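Local coordinates for protein Two-component response regulator (Geobacillus stearothermophilus, PDB 6SWI) that probably binds DNA through two helix-turn-helix motifs, as the C-terminal domain of AraT, a response regulator of the arabinan-utilization system, at residues S1-I6 and Q45-S50; Q12-H17 and I52-K57; S27-L32 and V37-M42; I58-A63 and K94-V99; E65-T70 and H75-R80. All blocks are in the same frame, centred on the assembly; numbering follows the deposited sequence. Where two conformers were deposited one is given.

Contact 1 of 5, residues S1-I6 and Q45-S50; sequences SRLSPI and QELGIS
A pair of hydrogen bonds from S4 to the E46 carboxylate, beside a small leucine contact of L3 with L47, ties the N-terminal arm to the C-terminal end of helix 36-47 on the surface of the domain. S4 occupies the N-cap position of helix 5-17. OE1 of E46 uses its syn lone pair to accept S4 N at 2.8 Å, a nearly straight bond with an N-H...O angle of 165°. The second bond belongs to one of two conformers of S4 and is less certain: there S4 OG donates to E46 OE2 at 2.8 Å, on the syn side but 28° out of the carboxylate plane. With CG anti to the carbonyl carbon (chi1 -60°) and an extended chain beyond it, E46 reaches straight to the arm. Its negative charge at the start of a helix is probably stabilised by the helix dipole. Beside these bonds, L3 CD2 touches L47 CD2 at 3.6 Å, the two side chains nearly perpendicular. With an alanine here in place of E46 both oxygens are gone, which would probably leave S4 N and OG without these partners and the arm freer to move. Around the contact, E46 and L47 also touch V7 of helix 5-17, and L47 goes on to L54 of helix 51-69.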
# COMPACT_ATOMS: atom_id res chain seq x y z
N SER A 1 -17.82 -11.56 2.85
CA SER A 1 -17.83 -10.11 2.97
C SER A 1 -19.17 -9.60 3.47
O SER A 1 -20.20 -9.76 2.80
N ARG A 2 -19.16 -8.98 4.65
CA ARG A 2 -20.36 -8.47 5.29
C ARG A 2 -20.19 -7.02 5.73
O ARG A 2 -20.81 -6.58 6.70
CB ARG A 2 -20.78 -9.35 6.47
CG ARG A 2 -21.28 -10.73 6.06
N LEU A 3 -19.33 -6.27 5.04
CA LEU A 3 -19.16 -4.86 5.33
C LEU A 3 -20.40 -4.08 4.90
O LEU A 3 -21.05 -4.40 3.91
CB LEU A 3 -17.96 -4.31 4.57
CG LEU A 3 -16.58 -4.89 4.90
CD1 LEU A 3 -15.54 -4.28 3.97
CD2 LEU A 3 -16.22 -4.62 6.35
N SER A 4 -20.74 -3.04 5.68
CA SER A 4 -21.82 -2.15 5.31
C SER A 4 -21.51 -1.48 3.98
O SER A 4 -20.35 -1.34 3.59
CB SER A 4 -22.02 -1.08 6.39
OG SER A 4 -20.97 -0.13 6.35
N PRO A 5 -22.55 -1.05 3.25
CA PRO A 5 -22.31 -0.42 1.94
C PRO A 5 -21.29 0.71 1.93
O PRO A 5 -20.46 0.77 1.02
CB PRO A 5 -23.71 0.03 1.51
CG PRO A 5 -24.63 -0.97 2.16
CD PRO A 5 -23.99 -1.31 3.49
N ILE A 6 -21.31 1.60 2.92
CA ILE A 6 -20.41 2.74 2.90
C ILE A 6 -18.96 2.29 3.09
O ILE A 6 -18.04 2.82 2.44
CB ILE A 6 -20.83 3.81 3.92
CG1 ILE A 6 -19.99 5.08 3.74
CG2 ILE A 6 -20.72 3.28 5.35
CD1 ILE A 6 -20.31 6.17 4.73
N GLN A 45 -14.89 1.04 12.96
CA GLN A 45 -15.77 0.09 13.63
C GLN A 45 -15.83 -1.24 12.90
O GLN A 45 -15.85 -2.30 13.53
CB GLN A 45 -17.17 0.69 13.73
CG GLN A 45 -18.19 -0.23 14.36
CD GLN A 45 -19.61 0.25 14.11
OE1 GLN A 45 -20.01 1.31 14.59
NE2 GLN A 45 -20.38 -0.54 13.37
N GLU A 46 -15.85 -1.20 11.56
CA GLU A 46 -16.06 -2.42 10.79
C GLU A 46 -14.77 -3.10 10.38
O GLU A 46 -14.70 -4.33 10.35
CB GLU A 46 -16.92 -2.12 9.57
CG GLU A 46 -18.27 -1.56 9.95
CD GLU A 46 -19.26 -1.56 8.82
OE1 GLU A 46 -19.03 -2.27 7.81
OE2 GLU A 46 -20.28 -0.84 8.95
N LEU A 47 -13.74 -2.33 10.07
CA LEU A 47 -12.45 -2.89 9.67
C LEU A 47 -11.45 -2.96 10.82
O LEU A 47 -10.42 -3.62 10.68
CB LEU A 47 -11.86 -2.10 8.50
CG LEU A 47 -12.68 -2.13 7.21
CD1 LEU A 47 -12.09 -1.23 6.15
CD2 LEU A 47 -12.77 -3.56 6.70
N GLY A 48 -11.74 -2.30 11.94
CA GLY A 48 -10.86 -2.33 13.09
C GLY A 48 -9.60 -1.52 12.95
O GLY A 48 -8.75 -1.56 13.85
N ILE A 49 -9.47 -0.77 11.86
CA ILE A 49 -8.27 -0.02 11.54
C ILE A 49 -8.71 1.33 10.96
O ILE A 49 -9.76 1.42 10.31
CB ILE A 49 -7.46 -0.88 10.54
CG1 ILE A 49 -6.10 -0.28 10.22
CG2 ILE A 49 -8.25 -1.15 9.27
CD1 ILE A 49 -5.21 -1.23 9.42
N SER A 50 -7.92 2.37 11.22
CA SER A 50 -8.23 3.69 10.70
C SER A 50 -8.02 3.74 9.19
O SER A 50 -7.31 2.93 8.60
CB SER A 50 -7.32 4.72 11.35
OG SER A 50 -6.02 4.55 10.86
O HOH W 1 -19.46 -5.01 8.97

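Contact 2 of 5, residues Q12-H17 and I52-K57; sequences QYIQKH and IHLLTK
I14 of helix 5-17 meets L54 and L55 of helix 51-69, the long helix that links the two halves of an AraC-type DNA-binding domain, in a buried, purely apolar contact. I14 points at the long helix and divides its two branches between neighbouring leucines. Its CG2 approaches L55 CD1 at 3.6 Å. The other branch of I14, with CG1 anti to the carbonyl carbon (chi1 -63°) and the chain nearly extended, carries CD1 towards the other leucine, where it lies 3.9 Å from L54 CD2. L54 and L55 both hold CG anti to the backbone N, and each offers one methyl of its fork. The backbones come as near as 6.6 Å between the CA atoms of I14 and L55. In this fold the first half of the long helix packs with the N-terminal helix and the first helix-turn-helix; here I14 is also touched by F51 and I58 of the same long helix, and L55 by F18 and L23. On a flank of helix 5-17, the imidazole of H17 folds back over Y13, its ND1 3.2 Å above the phenol plane of Y13 and over the ring centre.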
# COMPACT_ATOMS: atom_id res chain seq x y z
N GLN A 12 -13.27 -0.26 -1.58
CA GLN A 12 -13.11 -0.44 -3.02
C GLN A 12 -12.39 0.74 -3.65
O GLN A 12 -11.53 0.57 -4.52
CB GLN A 12 -14.48 -0.59 -3.67
CG GLN A 12 -15.08 -1.97 -3.58
CD GLN A 12 -16.47 -2.01 -4.19
OE1 GLN A 12 -17.16 -0.99 -4.25
NE2 GLN A 12 -16.88 -3.18 -4.65
N TYR A 13 -12.76 1.96 -3.25
CA TYR A 13 -12.16 3.15 -3.82
C TYR A 13 -10.68 3.23 -3.46
O TYR A 13 -9.84 3.52 -4.32
CB TYR A 13 -12.90 4.41 -3.34
CG TYR A 13 -12.54 5.62 -4.17
CD1 TYR A 13 -13.22 5.91 -5.34
CD2 TYR A 13 -11.48 6.44 -3.81
CE1 TYR A 13 -12.88 7.00 -6.11
CE2 TYR A 13 -11.13 7.52 -4.58
CZ TYR A 13 -11.83 7.79 -5.73
OH TYR A 13 -11.50 8.87 -6.52
N ILE A 14 -10.34 2.95 -2.20
CA ILE A 14 -8.95 2.95 -1.77
C ILE A 14 -8.15 1.89 -2.52
O ILE A 14 -7.01 2.12 -2.93
CB ILE A 14 -8.88 2.75 -0.24
CG1 ILE A 14 -9.56 3.90 0.50
CG2 ILE A 14 -7.43 2.61 0.22
CD1 ILE A 14 -9.98 3.50 1.90
N GLN A 15 -8.76 0.72 -2.72
CA GLN A 15 -8.06 -0.41 -3.42
C GLN A 15 -7.72 0.00 -4.86
O GLN A 15 -6.70 -0.46 -5.39
CB GLN A 15 -8.91 -1.69 -3.37
CG GLN A 15 -8.95 -2.32 -1.99
CD GLN A 15 -9.98 -3.42 -1.82
OE1 GLN A 15 -10.96 -3.51 -2.55
NE2 GLN A 15 -9.76 -4.25 -0.82
N LYS A 16 -8.56 0.84 -5.47
CA LYS A 16 -8.31 1.29 -6.83
C LYS A 16 -7.38 2.50 -6.90
O LYS A 16 -6.66 2.65 -7.90
CB LYS A 16 -9.62 1.64 -7.53
CG LYS A 16 -10.29 0.46 -8.23
CD LYS A 16 -11.35 0.93 -9.23
CE LYS A 16 -12.53 1.57 -8.52
NZ LYS A 16 -13.64 1.89 -9.46
N HIS A 17 -7.37 3.36 -5.88
CA HIS A 17 -6.77 4.68 -6.00
C HIS A 17 -5.64 4.94 -5.02
O HIS A 17 -5.20 6.08 -4.89
CB HIS A 17 -7.83 5.77 -5.92
CG HIS A 17 -8.71 5.79 -7.12
ND1 HIS A 17 -10.05 5.44 -7.09
CD2 HIS A 17 -8.42 6.04 -8.42
CE1 HIS A 17 -10.54 5.52 -8.31
NE2 HIS A 17 -9.57 5.88 -9.13
N ILE A 52 -6.17 5.86 7.53
CA ILE A 52 -4.76 6.04 7.18
C ILE A 52 -4.00 4.73 7.30
O ILE A 52 -3.13 4.43 6.48
CB ILE A 52 -4.13 7.18 8.01
CG1 ILE A 52 -2.70 7.44 7.55
CG2 ILE A 52 -4.16 6.86 9.50
CD1 ILE A 52 -2.63 7.84 6.11
N HIS A 53 -4.30 3.94 8.33
CA HIS A 53 -3.59 2.68 8.47
C HIS A 53 -3.98 1.70 7.38
O HIS A 53 -3.13 0.98 6.85
CB HIS A 53 -3.81 2.09 9.86
CG HIS A 53 -3.20 2.88 10.98
ND1 HIS A 53 -2.08 3.67 10.82
CD2 HIS A 53 -3.57 2.99 12.28
CE1 HIS A 53 -1.79 4.24 11.98
NE2 HIS A 53 -2.67 3.85 12.88
N LEU A 54 -5.27 1.66 7.02
CA LEU A 54 -5.71 0.81 5.92
C LEU A 54 -5.04 1.22 4.61
O LEU A 54 -4.51 0.38 3.87
CB LEU A 54 -7.23 0.93 5.79
CG LEU A 54 -7.87 0.29 4.56
CD1 LEU A 54 -7.65 -1.21 4.58
CD2 LEU A 54 -9.35 0.62 4.49
N LEU A 55 -5.06 2.51 4.30
CA LEU A 55 -4.44 2.99 3.07
C LEU A 55 -2.95 2.69 3.07
O LEU A 55 -2.39 2.24 2.05
CB LEU A 55 -4.69 4.49 2.96
CG LEU A 55 -4.04 5.22 1.79
CD1 LEU A 55 -4.45 4.61 0.46
CD2 LEU A 55 -4.40 6.70 1.85
N THR A 56 -2.28 2.94 4.20
CA THR A 56 -0.85 2.68 4.27
C THR A 56 -0.55 1.19 4.08
O THR A 56 0.39 0.83 3.37
CB THR A 56 -0.28 3.20 5.59
OG1 THR A 56 -0.53 4.61 5.69
CG2 THR A 56 1.22 2.94 5.69
N LYS A 57 -1.36 0.33 4.69
CA LYS A 57 -1.14 -1.10 4.54
C LYS A 57 -1.26 -1.53 3.08
O LYS A 57 -0.42 -2.28 2.58
CB LYS A 57 -2.11 -1.89 5.41
CG LYS A 57 -1.88 -3.38 5.32
CD LYS A 57 -2.60 -4.11 6.44
CE LYS A 57 -4.08 -3.82 6.39
NZ LYS A 57 -4.79 -4.52 7.49

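Contact 3 of 5, residues S27-L32 and V37-M42; sequences SVAEFL and VYLSRM
L39 of helix 36-47 reaches into helix 25-32, where V28, A29 and L32 receive it. From its CA the side chain sets out straight towards the other helix: CB leads, and CG continues anti to the backbone N (chi1 179°), which brings the fork of methyls up to the opposing backbone. CD2 goes deepest. L39 CD2 lies 3.7 Å from A29 N, close to the backbone. The same L39 CD2 is 4.0 Å from A29 CB. On its other neighbour, V28 CG1 stands 3.9 Å from L39 CD2. L39 CD1 turns to the next turn of the helix and stops 4.0 Å from L32 CD1. The small A29 probably helps the backbones approach, its CA being 6.5 Å from that of L39. L39 meets the side chains of V28 and L32 at about a right angle, and no hydrogen bond crosses; on the L39 side the contact is made by its two methyls. L25 and V34 also touch L39, and R9 and A10 of helix 5-17 touch L32. The two helix segments run at 105° to each other, their axes 9.7 Å apart at the closest. Two short helices set nearly perpendicular and joined by a tight turn form a helix-turn-helix, the first of the two in an AraC-type domain, with helix 36-47 probably the recognition helix.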
# COMPACT_ATOMS: atom_id res chain seq x y z
N SER A 27 -11.26 13.34 1.28
CA SER A 27 -11.54 13.28 -0.15
C SER A 27 -12.44 12.09 -0.53
O SER A 27 -13.25 12.20 -1.46
CB SER A 27 -10.21 13.29 -0.92
OG SER A 27 -9.67 12.00 -0.97
N VAL A 28 -12.31 10.97 0.17
CA VAL A 28 -13.21 9.84 -0.06
C VAL A 28 -14.60 10.16 0.46
O VAL A 28 -15.61 9.83 -0.17
CB VAL A 28 -12.64 8.55 0.56
CG1 VAL A 28 -13.63 7.40 0.44
CG2 VAL A 28 -11.32 8.19 -0.10
N ALA A 29 -14.68 10.82 1.62
CA ALA A 29 -15.98 11.26 2.12
C ALA A 29 -16.68 12.18 1.11
O ALA A 29 -17.91 12.14 1.00
CB ALA A 29 -15.83 11.92 3.49
N GLU A 30 -15.92 12.99 0.36
CA GLU A 30 -16.53 13.79 -0.70
C GLU A 30 -17.06 12.91 -1.83
O GLU A 30 -18.17 13.13 -2.32
CB GLU A 30 -15.55 14.83 -1.28
CG GLU A 30 -14.59 15.48 -0.32
CD GLU A 30 -15.27 16.25 0.79
OE1 GLU A 30 -15.32 15.73 1.92
OE2 GLU A 30 -15.73 17.39 0.53
N PHE A 31 -16.26 11.93 -2.27
CA PHE A 31 -16.73 11.00 -3.30
C PHE A 31 -18.02 10.31 -2.86
O PHE A 31 -18.98 10.21 -3.63
CB PHE A 31 -15.65 9.97 -3.60
CG PHE A 31 -16.17 8.71 -4.26
CD1 PHE A 31 -16.86 8.77 -5.45
CD2 PHE A 31 -15.97 7.47 -3.68
CE1 PHE A 31 -17.33 7.62 -6.07
CE2 PHE A 31 -16.45 6.32 -4.28
CZ PHE A 31 -17.12 6.40 -5.48
N LEU A 32 -18.06 9.85 -1.61
CA LEU A 32 -19.21 9.13 -1.11
C LEU A 32 -20.35 10.04 -0.69
O LEU A 32 -21.46 9.55 -0.44
CB LEU A 32 -18.78 8.27 0.08
CG LEU A 32 -17.75 7.17 -0.23
CD1 LEU A 32 -17.26 6.55 1.06
CD2 LEU A 32 -18.34 6.11 -1.15
N VAL A 37 -16.32 12.48 9.52
CA VAL A 37 -16.31 11.87 10.84
C VAL A 37 -17.08 10.56 10.83
O VAL A 37 -16.62 9.54 11.35
CB VAL A 37 -16.85 12.85 11.90
CG1 VAL A 37 -16.87 12.19 13.27
CG2 VAL A 37 -16.00 14.12 11.93
N TYR A 38 -18.28 10.56 10.22
CA TYR A 38 -19.03 9.32 10.08
C TYR A 38 -18.22 8.25 9.36
O TYR A 38 -18.13 7.10 9.81
CB TYR A 38 -20.33 9.59 9.32
CG TYR A 38 -21.19 8.36 9.19
CD1 TYR A 38 -21.94 7.89 10.27
CD2 TYR A 38 -21.26 7.66 8.00
CE1 TYR A 38 -22.74 6.75 10.16
CE2 TYR A 38 -22.05 6.52 7.88
CZ TYR A 38 -22.79 6.07 8.96
OH TYR A 38 -23.57 4.94 8.85
N LEU A 39 -17.60 8.62 8.24
CA LEU A 39 -16.84 7.63 7.48
C LEU A 39 -15.68 7.08 8.30
O LEU A 39 -15.45 5.87 8.32
CB LEU A 39 -16.32 8.27 6.19
CG LEU A 39 -15.49 7.34 5.31
CD1 LEU A 39 -16.30 6.12 4.87
CD2 LEU A 39 -14.96 8.08 4.09
N SER A 40 -14.94 7.97 8.96
CA SER A 40 -13.82 7.53 9.79
C SER A 40 -14.29 6.54 10.84
O SER A 40 -13.64 5.51 11.07
CB SER A 40 -13.20 8.75 10.47
OG SER A 40 -12.04 8.40 11.22
N ARG A 41 -15.40 6.86 11.51
CA ARG A 41 -15.90 5.99 12.56
C ARG A 41 -16.34 4.65 12.02
O ARG A 41 -16.09 3.61 12.64
CB ARG A 41 -17.10 6.64 13.25
CG ARG A 41 -16.74 7.81 14.11
CD ARG A 41 -17.97 8.31 14.86
NE ARG A 41 -18.60 7.21 15.58
CZ ARG A 41 -19.69 6.57 15.17
NH1 ARG A 41 -20.31 6.94 14.06
NH2 ARG A 41 -20.16 5.55 15.88
N MET A 42 -17.00 4.64 10.86
CA MET A 42 -17.52 3.38 10.34
C MET A 42 -16.39 2.49 9.84
O MET A 42 -16.43 1.27 10.04
CB MET A 42 -18.53 3.63 9.24
CG MET A 42 -19.75 4.35 9.77
SD MET A 42 -20.74 3.35 10.86
CE MET A 42 -21.57 2.42 9.60

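Contact 4 of 5, residues I58-A63 and K94-V99; sequences IRMEKA and KKAMGV
Helix 51-69 passes the C-terminal end of helix 86-97 with the CA atoms of M60 and A96 7.0 Å apart, and helix 86-97 stops just beyond, at G98, whose phi is positive. This is where the linker helix of an AraC-type domain meets the second helix-turn-helix, in which helix 86-97 is probably the recognition helix. M60 and M97 carry most of the contact. The CB of M60 points at the other helix, and M60 CG, anti to the carbonyl carbon (chi1 -64°), comes to 3.7 Å from A96 CB. Bends at the next two torsions turn its sulfur and CE away from the end of helix 86-97; F89, F93 and Y83 also touch M60. The methyl group of A96 therefore meets the base of the methionine and not its tip. M97 arrives from the other direction: its own bent chain places SD 4.0 Å from M60 CB, a contact between a thioether and a methylene. Y104 of helix 101-108 touches M97 as well, so this side chain joins three helices. M60 is buried, whereas A96 and E61 lie at the exposed border of the contact. No hydrogen bond crosses between the segments. The G98 backbone nitrogen instead bonds to K94 O at 2.8 Å, a link within the end of helix 86-97. At the outer edge, E61 slants across M97, with OE1 4.1 Å from CE of M97.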
# COMPACT_ATOMS: atom_id res chain seq x y z
N ILE A 58 -2.29 -1.05 2.39
CA ILE A 58 -2.47 -1.39 0.98
C ILE A 58 -1.28 -0.90 0.16
O ILE A 58 -0.75 -1.62 -0.70
CB ILE A 58 -3.79 -0.80 0.45
CG1 ILE A 58 -4.97 -1.54 1.06
CG2 ILE A 58 -3.83 -0.86 -1.07
CD1 ILE A 58 -6.30 -0.82 0.89
N ARG A 59 -0.83 0.33 0.44
CA ARG A 59 0.31 0.88 -0.28
C ARG A 59 1.58 0.07 -0.05
O ARG A 59 2.33 -0.20 -0.99
CB ARG A 59 0.53 2.33 0.14
CG ARG A 59 -0.54 3.24 -0.37
CD ARG A 59 -0.43 4.62 0.22
NE ARG A 59 -1.16 5.58 -0.59
CZ ARG A 59 -1.41 6.83 -0.25
NH1 ARG A 59 -1.03 7.30 0.93
NH2 ARG A 59 -2.06 7.61 -1.10
N MET A 60 1.85 -0.30 1.20
CA MET A 60 3.10 -0.99 1.49
C MET A 60 3.09 -2.41 0.95
O MET A 60 4.12 -2.91 0.50
CB MET A 60 3.38 -0.95 3.00
CG MET A 60 3.59 0.46 3.56
SD MET A 60 4.95 1.37 2.76
CE MET A 60 4.07 2.54 1.75
N GLU A 61 1.92 -3.06 0.94
CA GLU A 61 1.86 -4.38 0.34
C GLU A 61 2.04 -4.32 -1.18
O GLU A 61 2.69 -5.19 -1.76
CB GLU A 61 0.60 -5.11 0.78
CG GLU A 61 0.54 -5.29 2.30
CD GLU A 61 1.21 -6.56 2.80
OE1 GLU A 61 2.36 -6.84 2.37
OE2 GLU A 61 0.62 -7.26 3.64
N LYS A 62 1.50 -3.29 -1.84
CA LYS A 62 1.77 -3.12 -3.27
C LYS A 62 3.25 -2.84 -3.50
O LYS A 62 3.85 -3.35 -4.45
CB LYS A 62 0.92 -2.00 -3.86
CG LYS A 62 1.17 -1.78 -5.34
CD LYS A 62 0.74 -3.00 -6.13
CE LYS A 62 0.83 -2.76 -7.60
NZ LYS A 62 0.24 -3.88 -8.38
N ALA A 63 3.84 -2.01 -2.64
CA ALA A 63 5.27 -1.72 -2.79
C ALA A 63 6.09 -2.98 -2.65
O ALA A 63 7.05 -3.19 -3.40
CB ALA A 63 5.70 -0.69 -1.74
N LYS A 94 9.68 1.10 6.29
CA LYS A 94 10.39 0.52 7.42
C LYS A 94 9.45 0.23 8.58
O LYS A 94 9.52 -0.84 9.19
CB LYS A 94 11.52 1.44 7.86
CG LYS A 94 12.68 1.46 6.88
CD LYS A 94 13.63 2.58 7.19
CE LYS A 94 14.76 2.65 6.17
NZ LYS A 94 15.76 3.68 6.57
N LYS A 95 8.56 1.17 8.90
CA LYS A 95 7.65 0.98 10.02
C LYS A 95 6.66 -0.14 9.75
O LYS A 95 6.35 -0.93 10.65
CB LYS A 95 6.87 2.25 10.27
CG LYS A 95 7.66 3.39 10.80
CD LYS A 95 6.71 4.48 11.21
CE LYS A 95 7.41 5.81 11.32
NZ LYS A 95 6.47 6.92 11.05
N ALA A 96 6.14 -0.21 8.52
CA ALA A 96 5.11 -1.18 8.19
C ALA A 96 5.66 -2.57 7.96
O ALA A 96 4.96 -3.55 8.23
CB ALA A 96 4.37 -0.72 6.93
N MET A 97 6.87 -2.67 7.42
CA MET A 97 7.44 -3.93 6.99
C MET A 97 8.55 -4.43 7.90
O MET A 97 8.89 -5.61 7.82
CB MET A 97 7.95 -3.82 5.55
CG MET A 97 6.97 -3.18 4.59
SD MET A 97 5.44 -4.11 4.41
CE MET A 97 6.06 -5.59 3.63
N GLY A 98 9.12 -3.57 8.73
CA GLY A 98 10.19 -3.95 9.63
C GLY A 98 11.55 -4.04 8.99
O GLY A 98 12.48 -4.56 9.61
N VAL A 99 11.70 -3.52 7.77
CA VAL A 99 12.95 -3.61 7.03
C VAL A 99 12.93 -2.50 5.98
O VAL A 99 11.87 -2.04 5.57
CB VAL A 99 13.09 -5.03 6.42
CG1 VAL A 99 12.07 -5.27 5.32
CG2 VAL A 99 14.48 -5.29 5.91

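Contact 5 of 5, residues E65-T70 and H75-R80; sequences ELLLST and HEIAER
Segments 65-69 and 75-80 run roughly antiparallel at 143°, axes 10.4 Å apart at the closest, with L66 and I77 facing each other at 6.8 Å between CA atoms. I77 makes the central contact. I77 CG1, anti to the carbonyl carbon (chi1 -67°), passes 4.0 Å from L66 CB. Beyond it, I77 CD1 sits 3.6 Å from L67 CD2. The side chains of L67 and I77 meet at about a right angle. L66 reaches the other way along helix 74-80, where its CD1 lies 4.1 Å from both CB and CD of R80, touching the aliphatic part of the extended arginine chain. Helix 74-80 is probably the first helix of the second helix-turn-helix, and L66 and L67 pack it against the C-terminal half of the linker helix 51-69. L67 is also touched by F93 and Y104, and R105 of helix 101-108 bonds to L67 O by its NE. Where helix 51-69 ends, T70 folds its hydroxyl back near the tip of I77: T70 OG1 donates to L66 O at 2.7 Å, tilted 28° from the carbonyl plane, and is hydrogen-bonded to L72 N as well.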
# COMPACT_ATOMS: atom_id res chain seq x y z
N GLU A 65 5.18 -5.99 -3.35
CA GLU A 65 5.01 -6.73 -4.60
C GLU A 65 5.92 -6.19 -5.69
O GLU A 65 6.60 -6.96 -6.38
CB GLU A 65 3.54 -6.65 -5.02
CG GLU A 65 3.25 -7.26 -6.36
CD GLU A 65 1.83 -6.97 -6.77
OE1 GLU A 65 1.64 -6.17 -7.71
OE2 GLU A 65 0.91 -7.53 -6.14
N LEU A 66 5.94 -4.87 -5.86
CA LEU A 66 6.78 -4.27 -6.90
C LEU A 66 8.26 -4.48 -6.63
O LEU A 66 9.05 -4.64 -7.56
CB LEU A 66 6.47 -2.78 -7.03
CG LEU A 66 5.08 -2.44 -7.59
CD1 LEU A 66 4.80 -0.97 -7.41
CD2 LEU A 66 4.98 -2.82 -9.04
N LEU A 67 8.66 -4.49 -5.36
CA LEU A 67 10.07 -4.71 -5.03
C LEU A 67 10.51 -6.10 -5.46
O LEU A 67 11.66 -6.29 -5.87
CB LEU A 67 10.30 -4.54 -3.53
CG LEU A 67 10.30 -3.08 -3.05
CD1 LEU A 67 10.19 -3.01 -1.55
CD2 LEU A 67 11.55 -2.35 -3.50
N LEU A 68 9.62 -7.09 -5.37
CA LEU A 68 10.01 -8.46 -5.67
C LEU A 68 9.77 -8.85 -7.12
O LEU A 68 10.47 -9.72 -7.64
CB LEU A 68 9.26 -9.43 -4.76
CG LEU A 68 9.53 -9.17 -3.28
CD1 LEU A 68 8.93 -10.27 -2.42
CD2 LEU A 68 11.02 -8.98 -2.98
N SER A 69 8.80 -8.23 -7.79
CA SER A 69 8.39 -8.66 -9.12
C SER A 69 8.84 -7.71 -10.21
O SER A 69 8.49 -7.93 -11.37
CB SER A 69 6.87 -8.83 -9.18
OG SER A 69 6.26 -7.56 -9.06
N THR A 70 9.57 -6.66 -9.88
CA THR A 70 10.14 -5.76 -10.86
C THR A 70 11.52 -5.35 -10.37
O THR A 70 11.88 -5.55 -9.20
CB THR A 70 9.34 -4.46 -11.04
OG1 THR A 70 9.64 -3.55 -9.97
CG2 THR A 70 7.84 -4.70 -11.13
N HIS A 75 12.48 4.96 -6.01
CA HIS A 75 11.72 6.20 -6.14
C HIS A 75 10.52 6.04 -7.07
O HIS A 75 9.50 6.72 -6.90
CB HIS A 75 12.63 7.35 -6.59
CG HIS A 75 12.98 7.30 -8.05
ND1 HIS A 75 14.00 6.53 -8.54
CD2 HIS A 75 12.43 7.93 -9.11
CE1 HIS A 75 14.08 6.69 -9.85
NE2 HIS A 75 13.13 7.53 -10.22
N GLU A 76 10.62 5.14 -8.05
CA GLU A 76 9.46 4.88 -8.90
C GLU A 76 8.40 4.11 -8.14
O GLU A 76 7.20 4.39 -8.28
CB GLU A 76 9.88 4.11 -10.15
CG GLU A 76 10.54 4.96 -11.20
CD GLU A 76 10.68 4.24 -12.54
OE1 GLU A 76 9.64 3.93 -13.15
OE2 GLU A 76 11.83 3.96 -12.96
N ILE A 77 8.82 3.14 -7.33
CA ILE A 77 7.88 2.38 -6.52
C ILE A 77 7.16 3.31 -5.55
O ILE A 77 5.95 3.21 -5.36
CB ILE A 77 8.60 1.22 -5.82
CG1 ILE A 77 9.05 0.21 -6.88
CG2 ILE A 77 7.68 0.58 -4.77
CD1 ILE A 77 9.93 -0.90 -6.37
N ALA A 78 7.90 4.24 -4.94
CA ALA A 78 7.29 5.19 -4.02
C ALA A 78 6.15 5.93 -4.69
O ALA A 78 5.05 6.06 -4.13
CB ALA A 78 8.35 6.17 -3.51
N GLU A 79 6.40 6.45 -5.90
CA GLU A 79 5.38 7.22 -6.60
C GLU A 79 4.18 6.35 -6.94
O GLU A 79 3.03 6.81 -6.87
CB GLU A 79 5.98 7.83 -7.86
CG GLU A 79 5.05 8.79 -8.59
CD GLU A 79 4.02 8.12 -9.51
OE1 GLU A 79 4.30 7.02 -10.04
OE2 GLU A 79 2.93 8.70 -9.70
N ARG A 80 4.42 5.10 -7.31
CA ARG A 80 3.35 4.19 -7.71
C ARG A 80 2.46 3.80 -6.54
O ARG A 80 1.36 3.30 -6.77
CB ARG A 80 3.95 2.93 -8.33
CG ARG A 80 4.52 3.17 -9.70
CD ARG A 80 5.37 2.02 -10.10
NE ARG A 80 5.92 2.16 -11.44
CZ ARG A 80 5.65 1.33 -12.44
NH1 ARG A 80 4.80 0.31 -12.29
NH2 ARG A 80 6.25 1.52 -13.61

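The five contacts follow the bilobal layout of an AraC-type domain, with helix 51-69 as the shared rod used by contacts 2, 4 and 5. Contacts 1, 2 and 3 build the first half: contact 1 touches contact 2 where L47 CD1 lies 3.7 Å from L54 CD2, and contact 3 where I6 CD1 lies 3.6 Å from Y38 CE2. Contacts 4 and 5 build the second half and meet where A63 CB is 3.8 Å from I77 CG2. Contacts 2 and 4 follow each other along helix 51-69, touching where I14 CG2 and I58 CD1 are 3.7 Å apart; the helix itself joins the halves. Contacts 3 and 5, one in each helix-turn-helix, are about 29 Å apart between centres.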